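Local structure of Peptidase_M23 domain-containing protein (Enterococcus faecalis, 6SMK) at residues G9-V13 with A36-I42; H29-A35 with P108-E113; Y46-W52 with V64-V68; G59-V64 with Y76-I82. The protein probably cleaves bacterial cell-wall peptidoglycan as a zinc-dependent D,L-endopeptidase, the job of this M23 catalytic domain within a longer prophage-encoded protein. The protein carries 1 engineered substitution. One frame throughout, in Å; residues are numbered along the deposited sequence.

All four contacts reach one curled antiparallel sheet. Contact 2 is its functional heart: the pair 29-35 and 108-113 holds the zinc ion. Contact 4 lies beside it, centres about 10 Å apart, because strand 72-82 neighbours strand 109-116; the side chain of His78 comes within about 4 Å of the metal. Contacts 3 and 4 share Val64 and strand 63-69, so together they form three successive antiparallel strands leading away from the site, with contact 3 about 17 Å from contact 2, centre to centre. Contact 1, about 12 Å from contact 2 between centres, packs against it, Ile42 meeting Val110 and Val13 bonding Ala35; the side chain of Ile42 is about 12 Å from the zinc ion.

Contact 1. Residues G9-V13 with A36-I42; sequences GSPFV and APTGTPI
Phe12 is the centre of this contact, its ring leaning against Ala36, Thr40, Pro41 and Ile42. Ring atom CD1 meets CB of Ala36 at 3.8 Å, while the far end of the Phe12 ring, CZ, lies 3.8 Å from CG2 of Thr40. The torsion that sets CG of Phe12 beside its backbone N (chi1 -65°) brings that far end nearer to the opposite loop than CB is. At the ring's edge, near its plane, the carbonyl O of Pro41 sits 3.4 Å from CZ, where the weakly positive ring hydrogens suit an oxygen. Ile42 crosses Phe12 at about a right angle and brings CD1 to 3.8 Å from CE1 of Phe12. Thr40 runs past Phe12 in the opposite direction and also meets Pro11, whose CG is 4.0 Å from CG2 of Thr40. Threonine fits here because its two branches divide the work: the methyl faces the hydrophobic neighbours, while OG1 bonds the carbonyl O of Pro37 at 2.8 Å. That oxygen also accepts the backbone N of Thr40, closing the type II turn from Pro37 to Thr40, with Gly39 taking up the positive phi. The loop before strand 13-20 is thus laid over the link between strands 28-35 and 41-43; Val99 of strand 95-99 and Val110 of strand 109-116 also touch Phe12, and Phe8 meets its ring.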
loop_
_atom_site.group_PDB
_atom_site.type_symbol
_atom_site.label_atom_id
_atom_site.label_comp_id
_atom_site.label_asym_id
_atom_site.label_seq_id
_atom_site.Cartn_x
_atom_site.Cartn_y
_atom_site.Cartn_z
ATOM N N GLY A 9 9.860 -6.454 5.571
ATOM C CA GLY A 9 10.913 -6.769 6.503
ATOM C C GLY A 9 11.484 -5.515 7.105
ATOM O O GLY A 9 10.801 -4.497 7.250
ATOM N N SER A 10 12.760 -5.580 7.435
ATOM C CA SER A 10 13.449 -4.397 7.896
ATOM C C SER A 10 13.723 -3.467 6.715
ATOM O O SER A 10 13.834 -3.920 5.575
ATOM C CB SER A 10 14.743 -4.791 8.586
ATOM O OG SER A 10 14.454 -5.525 9.754
ATOM N N PRO A 11 13.777 -2.150 6.946
ATOM C CA PRO A 11 13.571 -1.425 8.194
ATOM C C PRO A 11 12.133 -1.015 8.402
ATOM O O PRO A 11 11.877 -0.152 9.244
ATOM C CB PRO A 11 14.431 -0.190 8.001
ATOM C CG PRO A 11 14.261 0.110 6.543
ATOM C CD PRO A 11 14.087 -1.219 5.848
ATOM N N PHE A 12 11.213 -1.585 7.627
ATOM C CA PHE A 12 9.804 -1.227 7.768
ATOM C C PHE A 12 9.292 -1.665 9.130
ATOM O O PHE A 12 9.458 -2.819 9.526
ATOM C CB PHE A 12 8.960 -1.871 6.661
ATOM C CG PHE A 12 9.283 -1.376 5.282
ATOM C CD1 PHE A 12 8.679 -0.254 4.777
ATOM C CD2 PHE A 12 10.196 -2.032 4.499
ATOM C CE1 PHE A 12 8.985 0.195 3.518
ATOM C CE2 PHE A 12 10.500 -1.584 3.239
ATOM C CZ PHE A 12 9.898 -0.478 2.748
ATOM N N VAL A 13 8.669 -0.743 9.855
ATOM C CA VAL A 13 8.063 -1.077 11.137
ATOM C C VAL A 13 6.606 -0.631 11.137
ATOM O O VAL A 13 6.302 0.533 10.852
ATOM C CB VAL A 13 8.831 -0.481 12.335
ATOM C CG1 VAL A 13 9.108 0.982 12.134
ATOM C CG2 VAL A 13 8.044 -0.700 13.599
ATOM N N ALA A 36 9.161 3.932 7.753
ATOM C CA ALA A 36 10.525 3.769 7.278
ATOM C C ALA A 36 10.978 5.111 6.743
ATOM O O ALA A 36 10.146 5.954 6.424
ATOM C CB ALA A 36 10.618 2.689 6.188
ATOM N N PRO A 37 12.280 5.347 6.679
ATOM C CA PRO A 37 12.770 6.648 6.207
ATOM C C PRO A 37 12.383 6.897 4.764
ATOM O O PRO A 37 12.198 5.963 3.981
ATOM C CB PRO A 37 14.286 6.527 6.350
ATOM C CG PRO A 37 14.480 5.473 7.371
ATOM C CD PRO A 37 13.361 4.500 7.196
ATOM N N THR A 38 12.238 8.172 4.410
ATOM C CA THR A 38 11.999 8.475 3.004
ATOM C C THR A 38 13.172 7.937 2.192
ATOM O O THR A 38 14.325 7.980 2.634
ATOM C CB THR A 38 11.815 9.983 2.757
ATOM O OG1 THR A 38 13.044 10.656 3.011
ATOM C CG2 THR A 38 10.751 10.576 3.661
ATOM N N GLY A 39 12.869 7.362 1.038
ATOM C CA GLY A 39 13.875 6.835 0.158
ATOM C C GLY A 39 14.083 5.342 0.282
ATOM O O GLY A 39 14.674 4.720 -0.617
ATOM N N THR A 40 13.627 4.766 1.386
ATOM C CA THR A 40 13.628 3.326 1.524
ATOM C C THR A 40 12.858 2.703 0.370
ATOM O O THR A 40 11.729 3.087 0.099
ATOM C CB THR A 40 13.021 2.901 2.838
ATOM O OG1 THR A 40 13.678 3.582 3.935
ATOM C CG2 THR A 40 13.142 1.408 2.981
ATOM N N PRO A 41 13.461 1.770 -0.347
ATOM C CA PRO A 41 12.768 1.097 -1.448
ATOM C C PRO A 41 11.686 0.152 -0.952
ATOM O O PRO A 41 11.890 -0.633 -0.028
ATOM C CB PRO A 41 13.900 0.342 -2.132
ATOM C CG PRO A 41 14.955 0.175 -1.080
ATOM C CD PRO A 41 14.877 1.380 -0.238
ATOM N N ILE A 42 10.531 0.226 -1.612
ATOM C CA ILE A 42 9.362 -0.579 -1.266
ATOM C C ILE A 42 9.388 -1.845 -2.117
ATOM O O ILE A 42 9.114 -1.764 -3.323
ATOM C CB ILE A 42 8.053 0.163 -1.564
ATOM C CG1 ILE A 42 7.930 1.487 -0.802
ATOM C CG2 ILE A 42 6.869 -0.757 -1.353
ATOM C CD1 ILE A 42 7.147 1.393 0.427
#

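Contact 2. Residues H29-A35 with P108-E113; sequences HTGIDYA and PAVHYE. Engineered in segment 108-113: Ala109 (natural residue His). With ZN (zinc ion), chain F.
The imidazoles of His29 and His111 approach from opposite directions with their planes 57° apart, neither stacked nor edge-to-face, because each turns a ring nitrogen to the same zinc ion. Around His111, the backbone N of Ile32 lies over one face, while OD1 of Asp33 and OG1 of Thr30 sit at the edge. OD1 also lies at the edge of His29, and the Asp33 carboxylate stands 69° from the His111 ring. Zinc is bound by His29 NE2 at 1.9 Å, His111 ND1 at 2.0 Å and Asp33 OD1 at 2.2 Å. A water completes the set at 2.3 Å from zinc and donates to Asp33 OD2. The three protein ligands belong to the HxxxD and HxH motifs of M23 peptidases; the engineered Ala109 replaces the first histidine of the latter. Behind the metal, His111 NE2 donates in its ring plane to the anti lone pair of Glu113 OE1 at 3.0 Å, fixing the ring's rotation. Thr30 OG1 reaches that oxygen from above the carboxylate plane, and Arg115 pairs with OE2. Asp33 and His111 are directly paired (non-hydrogen-bonded), which puts both side chains on the metal-binding face; Ile32-Tyr112 and Tyr34-Val110 provide four backbone bonds, and Tyr34 CB packs on Val110 CG1 across the opposite face.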
loop_
_atom_site.group_PDB
_atom_site.type_symbol
_atom_site.label_atom_id
_atom_site.label_comp_id
_atom_site.label_asym_id
_atom_site.label_seq_id
_atom_site.Cartn_x
_atom_site.Cartn_y
_atom_site.Cartn_z
ATOM N N HIS A 29 -8.714 3.856 9.470
ATOM C CA HIS A 29 -7.596 3.623 8.568
ATOM C C HIS A 29 -7.971 2.551 7.554
ATOM O O HIS A 29 -8.485 1.488 7.919
ATOM C CB HIS A 29 -6.342 3.213 9.343
ATOM C CG HIS A 29 -5.067 3.473 8.603
ATOM N ND1 HIS A 29 -4.348 2.472 7.988
ATOM C CD2 HIS A 29 -4.389 4.622 8.365
ATOM C CE1 HIS A 29 -3.285 2.992 7.403
ATOM N NE2 HIS A 29 -3.286 4.294 7.617
ATOM N N THR A 30 -7.704 2.834 6.281
ATOM C CA THR A 30 -8.120 1.986 5.172
ATOM C C THR A 30 -7.049 0.997 4.743
ATOM O O THR A 30 -7.270 0.211 3.816
ATOM C CB THR A 30 -8.527 2.870 3.991
ATOM O OG1 THR A 30 -7.362 3.402 3.364
ATOM C CG2 THR A 30 -9.334 4.005 4.501
ATOM N N GLY A 31 -5.910 1.007 5.396
ATOM C CA GLY A 31 -4.845 0.063 5.107
ATOM C C GLY A 31 -3.988 -0.117 6.327
ATOM O O GLY A 31 -4.425 0.112 7.459
ATOM N N ILE A 32 -2.747 -0.517 6.099
ATOM C CA ILE A 32 -1.785 -0.721 7.168
ATOM C C ILE A 32 -0.562 0.136 6.878
ATOM O O ILE A 32 0.015 0.045 5.786
ATOM C CB ILE A 32 -1.396 -2.195 7.288
ATOM C CG1 ILE A 32 -2.673 -3.035 7.387
ATOM C CG2 ILE A 32 -0.435 -2.382 8.457
ATOM C CD1 ILE A 32 -2.440 -4.472 7.774
ATOM N N ASP A 33 -0.174 0.969 7.843
ATOM C CA ASP A 33 0.948 1.882 7.678
ATOM C C ASP A 33 2.221 1.239 8.220
ATOM O O ASP A 33 2.250 0.758 9.358
ATOM C CB ASP A 33 0.668 3.209 8.397
ATOM C CG ASP A 33 -0.251 4.140 7.602
ATOM O OD1 ASP A 33 -0.647 3.788 6.474
ATOM O OD2 ASP A 33 -0.581 5.238 8.098
ATOM N N TYR A 34 3.271 1.220 7.404
ATOM C CA TYR A 34 4.596 0.775 7.833
ATOM C C TYR A 34 5.555 1.953 7.736
ATOM O O TYR A 34 5.725 2.534 6.658
ATOM C CB TYR A 34 5.112 -0.379 6.976
ATOM C CG TYR A 34 4.522 -1.740 7.280
ATOM C CD1 TYR A 34 3.300 -2.121 6.747
ATOM C CD2 TYR A 34 5.203 -2.655 8.071
ATOM C CE1 TYR A 34 2.766 -3.369 7.008
ATOM C CE2 TYR A 34 4.678 -3.902 8.334
ATOM C CZ TYR A 34 3.460 -4.257 7.801
ATOM O OH TYR A 34 2.930 -5.503 8.061
ATOM N N ALA A 35 6.187 2.299 8.852
ATOM C CA ALA A 35 7.099 3.429 8.882
ATOM C C ALA A 35 8.493 3.016 8.438
ATOM O O ALA A 35 8.950 1.903 8.716
ATOM C CB ALA A 35 7.162 4.034 10.280
ATOM N N PRO A 108 7.147 9.921 7.246
ATOM C CA PRO A 108 7.580 8.917 6.263
ATOM C C PRO A 108 7.027 7.548 6.630
ATOM O O PRO A 108 7.233 7.062 7.746
ATOM C CB PRO A 108 9.111 8.951 6.375
ATOM C CG PRO A 108 9.425 10.039 7.408
ATOM C CD PRO A 108 8.199 10.177 8.237
ATOM N N ALA A 109 6.317 6.932 5.686
ATOM C CA ALA A 109 5.756 5.592 5.844
ATOM C C ALA A 109 5.191 5.151 4.508
ATOM O O ALA A 109 5.037 5.945 3.575
ATOM C CB ALA A 109 4.659 5.525 6.904
ATOM N N VAL A 110 4.870 3.867 4.428
ATOM C CA VAL A 110 4.218 3.308 3.257
ATOM C C VAL A 110 2.896 2.714 3.695
ATOM O O VAL A 110 2.815 2.032 4.725
ATOM C CB VAL A 110 5.076 2.256 2.551
ATOM C CG1 VAL A 110 5.530 1.200 3.526
ATOM C CG2 VAL A 110 4.287 1.650 1.443
ATOM N N HIS A 111 1.865 3.004 2.930
ATOM C CA HIS A 111 0.508 2.615 3.247
ATOM C C HIS A 111 0.150 1.473 2.311
ATOM O O HIS A 111 0.139 1.647 1.086
ATOM C CB HIS A 111 -0.420 3.820 3.088
ATOM C CG HIS A 111 -1.870 3.510 3.259
ATOM N ND1 HIS A 111 -2.557 3.796 4.417
ATOM C CD2 HIS A 111 -2.766 2.952 2.415
ATOM C CE1 HIS A 111 -3.814 3.421 4.280
ATOM N NE2 HIS A 111 -3.967 2.908 3.074
ATOM N N TYR A 112 -0.082 0.300 2.883
ATOM C CA TYR A 112 -0.437 -0.892 2.124
ATOM C C TYR A 112 -1.937 -1.109 2.261
ATOM O O TYR A 112 -2.436 -1.304 3.374
ATOM C CB TYR A 112 0.354 -2.091 2.643
ATOM C CG TYR A 112 0.078 -3.426 1.990
ATOM C CD1 TYR A 112 0.867 -3.884 0.934
ATOM C CD2 TYR A 112 -0.931 -4.260 2.469
ATOM C CE1 TYR A 112 0.640 -5.122 0.354
ATOM C CE2 TYR A 112 -1.164 -5.498 1.899
ATOM C CZ TYR A 112 -0.380 -5.922 0.844
ATOM O OH TYR A 112 -0.616 -7.152 0.279
ATOM N N GLU A 113 -2.651 -1.040 1.140
ATOM C CA GLU A 113 -4.104 -1.148 1.125
ATOM C C GLU A 113 -4.528 -2.278 0.203
ATOM O O GLU A 113 -3.952 -2.463 -0.874
ATOM C CB GLU A 113 -4.758 0.168 0.679
ATOM C CG GLU A 113 -6.269 0.129 0.645
ATOM C CD GLU A 113 -6.889 1.509 0.611
ATOM O OE1 GLU A 113 -6.324 2.419 1.253
ATOM O OE2 GLU A 113 -7.939 1.686 -0.049
HETATM ZN ZN ZN F . -2.444 4.965 6.025
HETATM O O HOH W 1 -1.430 7.039 5.864
#

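Contact 3. Residues Y46-W52 with V64-V68; sequences YPGLVDW and VGIKV
Val50 and Ile66 form the tight side of this antiparallel pair, CG2 of Val50 meeting CG1 of Ile66 at 3.7 Å on the buried face. Its two branches let Ile66 touch Val50 and Gly48 at once, CG2 of Ile66 lying 3.4 Å from C of Gly48, where glycine lets the strands come close. Further along, Val68 CG1 touches CB of Tyr46, whose hydroxyl is bonded to Ala5. The opposite face, with the side chains of Leu49 and Lys67, is looser and more open to solvent. Two backbone bonds join this pair, Lys67 N reaching Leu49 O at 2.8 Å, but the extended lysine chain leads outward. Its NZ stays 6.7 Å from OD2 of Asp51, which is instead held by Trp73. Beyond it the pairing slips into a classic beta bulge: Asp51 and Trp52 both face Gly65, whose O accepts from Asp51 N and whose N-H donates to Trp52 O, N to O 2.7 Å. Having no side chain, Gly65 allows CB of Trp52 to lie 3.8 Å from its CA. Within the sheet, strand 48-54 has strand 89-90 on its other flank, while strand 63-69 continues to strand 72-82, where Tyr76 packs against Ile66.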
loop_
_atom_site.group_PDB
_atom_site.type_symbol
_atom_site.label_atom_id
_atom_site.label_comp_id
_atom_site.label_asym_id
_atom_site.label_seq_id
_atom_site.Cartn_x
_atom_site.Cartn_y
_atom_site.Cartn_z
ATOM N N TYR A 46 3.358 -9.100 -3.207
ATOM C CA TYR A 46 2.811 -10.185 -3.999
ATOM C C TYR A 46 3.022 -9.863 -5.470
ATOM O O TYR A 46 3.066 -8.687 -5.850
ATOM C CB TYR A 46 1.320 -10.386 -3.671
ATOM C CG TYR A 46 1.125 -10.797 -2.227
ATOM C CD1 TYR A 46 0.980 -9.852 -1.223
ATOM C CD2 TYR A 46 1.136 -12.131 -1.863
ATOM C CE1 TYR A 46 0.837 -10.235 0.101
ATOM C CE2 TYR A 46 0.982 -12.520 -0.553
ATOM C CZ TYR A 46 0.840 -11.577 0.429
ATOM O OH TYR A 46 0.703 -11.988 1.740
ATOM N N PRO A 47 3.187 -10.877 -6.315
ATOM C CA PRO A 47 3.330 -10.621 -7.751
ATOM C C PRO A 47 2.009 -10.218 -8.368
ATOM O O PRO A 47 0.940 -10.655 -7.939
ATOM C CB PRO A 47 3.789 -11.969 -8.307
ATOM C CG PRO A 47 3.159 -12.941 -7.395
ATOM C CD PRO A 47 3.213 -12.315 -6.017
ATOM N N GLY A 48 2.095 -9.397 -9.404
ATOM C CA GLY A 48 0.909 -9.072 -10.170
ATOM C C GLY A 48 1.214 -8.063 -11.253
ATOM O O GLY A 48 2.372 -7.724 -11.513
ATOM N N LEU A 49 0.138 -7.578 -11.865
ATOM C CA LEU A 49 0.175 -6.618 -12.959
ATOM C C LEU A 49 -0.057 -5.212 -12.424
ATOM O O LEU A 49 -1.023 -4.976 -11.688
ATOM C CB LEU A 49 -0.896 -6.967 -13.988
ATOM C CG LEU A 49 -1.209 -5.936 -15.068
ATOM C CD1 LEU A 49 -0.125 -5.942 -16.133
ATOM C CD2 LEU A 49 -2.579 -6.203 -15.664
ATOM N N VAL A 50 0.831 -4.289 -12.781
ATOM C CA VAL A 50 0.649 -2.880 -12.445
ATOM C C VAL A 50 -0.407 -2.314 -13.383
ATOM O O VAL A 50 -0.187 -2.219 -14.592
ATOM C CB VAL A 50 1.957 -2.096 -12.564
ATOM C CG1 VAL A 50 1.664 -0.592 -12.563
ATOM C CG2 VAL A 50 2.914 -2.485 -11.439
ATOM N N ASP A 51 -1.563 -1.947 -12.829
ATOM C CA ASP A 51 -2.631 -1.369 -13.634
ATOM C C ASP A 51 -3.181 -0.093 -13.013
ATOM O O ASP A 51 -4.315 0.296 -13.314
ATOM C CB ASP A 51 -3.762 -2.377 -13.867
ATOM C CG ASP A 51 -4.485 -2.761 -12.594
ATOM O OD1 ASP A 51 -3.980 -2.465 -11.491
ATOM O OD2 ASP A 51 -5.575 -3.361 -12.707
ATOM N N TRP A 52 -2.393 0.582 -12.183
ATOM C CA TRP A 52 -2.855 1.804 -11.534
ATOM C C TRP A 52 -1.642 2.559 -11.020
ATOM O O TRP A 52 -0.960 2.079 -10.110
ATOM C CB TRP A 52 -3.807 1.477 -10.398
ATOM C CG TRP A 52 -4.305 2.661 -9.674
ATOM C CD1 TRP A 52 -3.672 3.350 -8.676
ATOM C CD2 TRP A 52 -5.559 3.299 -9.867
ATOM N NE1 TRP A 52 -4.461 4.387 -8.242
ATOM C CE2 TRP A 52 -5.627 4.375 -8.959
ATOM C CE3 TRP A 52 -6.639 3.066 -10.721
ATOM C CZ2 TRP A 52 -6.731 5.215 -8.883
ATOM C CZ3 TRP A 52 -7.740 3.900 -10.638
ATOM C CH2 TRP A 52 -7.776 4.960 -9.729
ATOM N N VAL A 64 0.851 3.205 -6.276
ATOM C CA VAL A 64 0.607 2.237 -7.334
ATOM C C VAL A 64 -0.400 1.203 -6.857
ATOM O O VAL A 64 -0.452 0.850 -5.675
ATOM C CB VAL A 64 1.895 1.527 -7.797
ATOM C CG1 VAL A 64 2.956 2.537 -8.138
ATOM C CG2 VAL A 64 2.378 0.605 -6.749
ATOM N N GLY A 65 -1.207 0.720 -7.791
ATOM C CA GLY A 65 -2.032 -0.457 -7.587
ATOM C C GLY A 65 -1.510 -1.605 -8.434
ATOM O O GLY A 65 -1.169 -1.416 -9.606
ATOM N N ILE A 66 -1.440 -2.791 -7.832
ATOM C CA ILE A 66 -1.051 -4.014 -8.529
ATOM C C ILE A 66 -2.154 -5.048 -8.352
ATOM O O ILE A 66 -2.549 -5.367 -7.222
ATOM C CB ILE A 66 0.285 -4.578 -8.030
ATOM C CG1 ILE A 66 1.400 -3.577 -8.266
ATOM C CG2 ILE A 66 0.638 -5.873 -8.749
ATOM C CD1 ILE A 66 2.302 -3.440 -7.082
ATOM N N LYS A 67 -2.637 -5.588 -9.463
ATOM C CA LYS A 67 -3.652 -6.631 -9.399
ATOM C C LYS A 67 -2.950 -7.928 -9.008
ATOM O O LYS A 67 -2.119 -8.452 -9.752
ATOM C CB LYS A 67 -4.392 -6.747 -10.734
ATOM C CG LYS A 67 -5.484 -7.816 -10.735
ATOM C CD LYS A 67 -5.945 -8.321 -12.111
ATOM C CE LYS A 67 -7.382 -8.836 -12.017
ATOM N NZ LYS A 67 -7.704 -9.736 -13.162
ATOM N N VAL A 68 -3.237 -8.429 -7.814
ATOM C CA VAL A 68 -2.507 -9.570 -7.272
ATOM C C VAL A 68 -3.339 -10.830 -7.257
ATOM O O VAL A 68 -2.821 -11.893 -6.877
ATOM C CB VAL A 68 -1.987 -9.293 -5.848
ATOM C CG1 VAL A 68 -1.050 -8.095 -5.849
ATOM C CG2 VAL A 68 -3.164 -9.058 -4.914
#

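Contact 4. Residues G59-V64 with Y76-I82; sequences GLGEHV and YGHMSRI
Val64 and Tyr76 are an antiparallel hydrogen-bonded pair, N of each reaching O of the other, and past Gly77 the pairing gives way as His78 takes a left-handed backbone conformation (phi 59°). The bonds that follow are irregular: His78 N donates to Leu60 O at 2.8 Å, and Met79 N donates to Glu62 O. Gly59 and Gly61, with positive phi, suit the winding loop opposite. Val64 uses both methyls: CG2 meets Met79 CE at 3.9 Å, the extended thioether crossing it at about a right angle, and CG1 meets Ile82 CG2 at 3.6 Å as the two side chains slide past each other. Ile82 also lies against Glu62, whose OE1 is bonded to Ser55. His63 holds its own loop together, ND1 donating in the ring plane to Gly61 O at 2.7 Å while CB of Leu60 lies over one ring face. Leu60 CD2 also rests 4.0 Å from NE2 of His78. The ring of His78 has Gly59 O at its edge, nearest CE1, and its ND1 is bonded to Ser102 O, which fixes the ND1 side of the imidazole. Its NE2 is 4.1 Å from zinc, beyond binding distance, and also lies close to the zinc-bound water; with His78 placed there, the open end of this hairpin lines the M23 metal site.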
loop_
_atom_site.group_PDB
_atom_site.type_symbol
_atom_site.label_atom_id
_atom_site.label_comp_id
_atom_site.label_asym_id
_atom_site.label_seq_id
_atom_site.Cartn_x
_atom_site.Cartn_y
_atom_site.Cartn_z
ATOM N N GLY A 59 -4.653 12.286 -0.176
ATOM C CA GLY A 59 -4.741 10.950 0.384
ATOM C C GLY A 59 -3.472 10.156 0.180
ATOM O O GLY A 59 -2.407 10.542 0.672
ATOM N N LEU A 60 -3.551 9.072 -0.588
ATOM C CA LEU A 60 -2.375 8.223 -0.766
ATOM C C LEU A 60 -1.279 8.876 -1.598
ATOM O O LEU A 60 -0.183 8.305 -1.687
ATOM C CB LEU A 60 -2.760 6.896 -1.415
ATOM C CG LEU A 60 -3.700 6.002 -0.620
ATOM C CD1 LEU A 60 -3.822 4.655 -1.302
ATOM C CD2 LEU A 60 -3.193 5.877 0.796
ATOM N N GLY A 61 -1.543 10.032 -2.210
ATOM C CA GLY A 61 -0.487 10.742 -2.913
ATOM C C GLY A 61 0.101 9.897 -4.023
ATOM O O GLY A 61 -0.621 9.381 -4.884
ATOM N N GLU A 62 1.426 9.740 -4.007
ATOM C CA GLU A 62 2.114 8.929 -5.007
ATOM C C GLU A 62 1.916 7.463 -4.664
ATOM O O GLU A 62 2.430 6.992 -3.645
ATOM C CB GLU A 62 3.596 9.269 -5.050
ATOM C CG GLU A 62 3.884 10.739 -5.012
ATOM C CD GLU A 62 4.001 11.344 -6.386
ATOM O OE1 GLU A 62 4.419 10.631 -7.330
ATOM O OE2 GLU A 62 3.655 12.540 -6.520
ATOM N N HIS A 63 1.177 6.736 -5.504
ATOM C CA HIS A 63 0.886 5.348 -5.178
ATOM C C HIS A 63 0.680 4.524 -6.436
ATOM O O HIS A 63 0.387 5.053 -7.512
ATOM C CB HIS A 63 -0.334 5.217 -4.261
ATOM C CG HIS A 63 -1.617 5.706 -4.856
ATOM N ND1 HIS A 63 -1.824 7.022 -5.204
ATOM C CD2 HIS A 63 -2.779 5.060 -5.116
ATOM C CE1 HIS A 63 -3.049 7.160 -5.680
ATOM N NE2 HIS A 63 -3.651 5.984 -5.634
ATOM N N VAL A 64 0.851 3.205 -6.276
ATOM C CA VAL A 64 0.607 2.237 -7.334
ATOM C C VAL A 64 -0.400 1.203 -6.857
ATOM O O VAL A 64 -0.452 0.850 -5.675
ATOM C CB VAL A 64 1.895 1.527 -7.797
ATOM C CG1 VAL A 64 2.956 2.537 -8.138
ATOM C CG2 VAL A 64 2.378 0.605 -6.749
ATOM N N TYR A 76 0.149 0.547 -2.835
ATOM C CA TYR A 76 1.299 0.996 -2.060
ATOM C C TYR A 76 1.387 2.509 -2.196
ATOM O O TYR A 76 1.637 3.014 -3.296
ATOM C CB TYR A 76 2.597 0.352 -2.553
ATOM C CG TYR A 76 2.620 -1.158 -2.630
ATOM C CD1 TYR A 76 1.914 -1.841 -3.615
ATOM C CD2 TYR A 76 3.378 -1.898 -1.741
ATOM C CE1 TYR A 76 1.951 -3.218 -3.687
ATOM C CE2 TYR A 76 3.418 -3.263 -1.806
ATOM C CZ TYR A 76 2.712 -3.919 -2.778
ATOM O OH TYR A 76 2.769 -5.290 -2.829
ATOM N N GLY A 77 1.218 3.227 -1.082
ATOM C CA GLY A 77 1.009 4.657 -1.110
ATOM C C GLY A 77 2.051 5.487 -0.375
ATOM O O GLY A 77 2.974 4.970 0.259
ATOM N N HIS A 78 1.863 6.812 -0.476
ATOM C CA HIS A 78 2.722 7.815 0.170
ATOM C C HIS A 78 4.170 7.687 -0.301
ATOM O O HIS A 78 5.104 7.790 0.488
ATOM C CB HIS A 78 2.665 7.709 1.701
ATOM C CG HIS A 78 1.289 7.767 2.288
ATOM N ND1 HIS A 78 0.395 8.774 2.001
ATOM C CD2 HIS A 78 0.664 6.951 3.174
ATOM C CE1 HIS A 78 -0.724 8.576 2.679
ATOM N NE2 HIS A 78 -0.590 7.475 3.398
ATOM N N MET A 79 4.368 7.422 -1.583
ATOM C CA MET A 79 5.721 7.231 -2.089
ATOM C C MET A 79 6.391 8.570 -2.326
ATOM O O MET A 79 5.737 9.563 -2.648
ATOM C CB MET A 79 5.717 6.453 -3.402
ATOM C CG MET A 79 5.210 5.045 -3.270
ATOM S SD MET A 79 5.346 4.152 -4.811
ATOM C CE MET A 79 4.726 2.575 -4.292
ATOM N N SER A 80 7.710 8.595 -2.173
ATOM C CA SER A 80 8.442 9.784 -2.581
ATOM C C SER A 80 8.915 9.688 -4.018
ATOM O O SER A 80 9.226 10.713 -4.630
ATOM C CB SER A 80 9.637 10.034 -1.664
ATOM O OG SER A 80 10.595 9.007 -1.791
ATOM N N ARG A 81 8.974 8.481 -4.560
ATOM C CA ARG A 81 9.279 8.264 -5.964
ATOM C C ARG A 81 8.604 6.970 -6.389
ATOM O O ARG A 81 8.683 5.963 -5.678
ATOM C CB ARG A 81 10.785 8.181 -6.219
ATOM C CG ARG A 81 11.111 7.975 -7.686
ATOM C CD ARG A 81 12.577 7.683 -7.917
ATOM N NE ARG A 81 12.900 7.624 -9.338
ATOM C CZ ARG A 81 14.136 7.527 -9.815
ATOM N NH1 ARG A 81 15.174 7.481 -8.986
ATOM N NH2 ARG A 81 14.335 7.481 -11.123
ATOM N N ILE A 82 7.938 7.004 -7.536
ATOM C CA ILE A 82 7.364 5.804 -8.119
ATOM C C ILE A 82 8.375 5.182 -9.066
ATOM O O ILE A 82 9.025 5.888 -9.847
ATOM C CB ILE A 82 6.059 6.120 -8.847
ATOM C CG1 ILE A 82 5.121 6.891 -7.924
ATOM C CG2 ILE A 82 5.435 4.824 -9.320
ATOM C CD1 ILE A 82 3.719 7.101 -8.490
#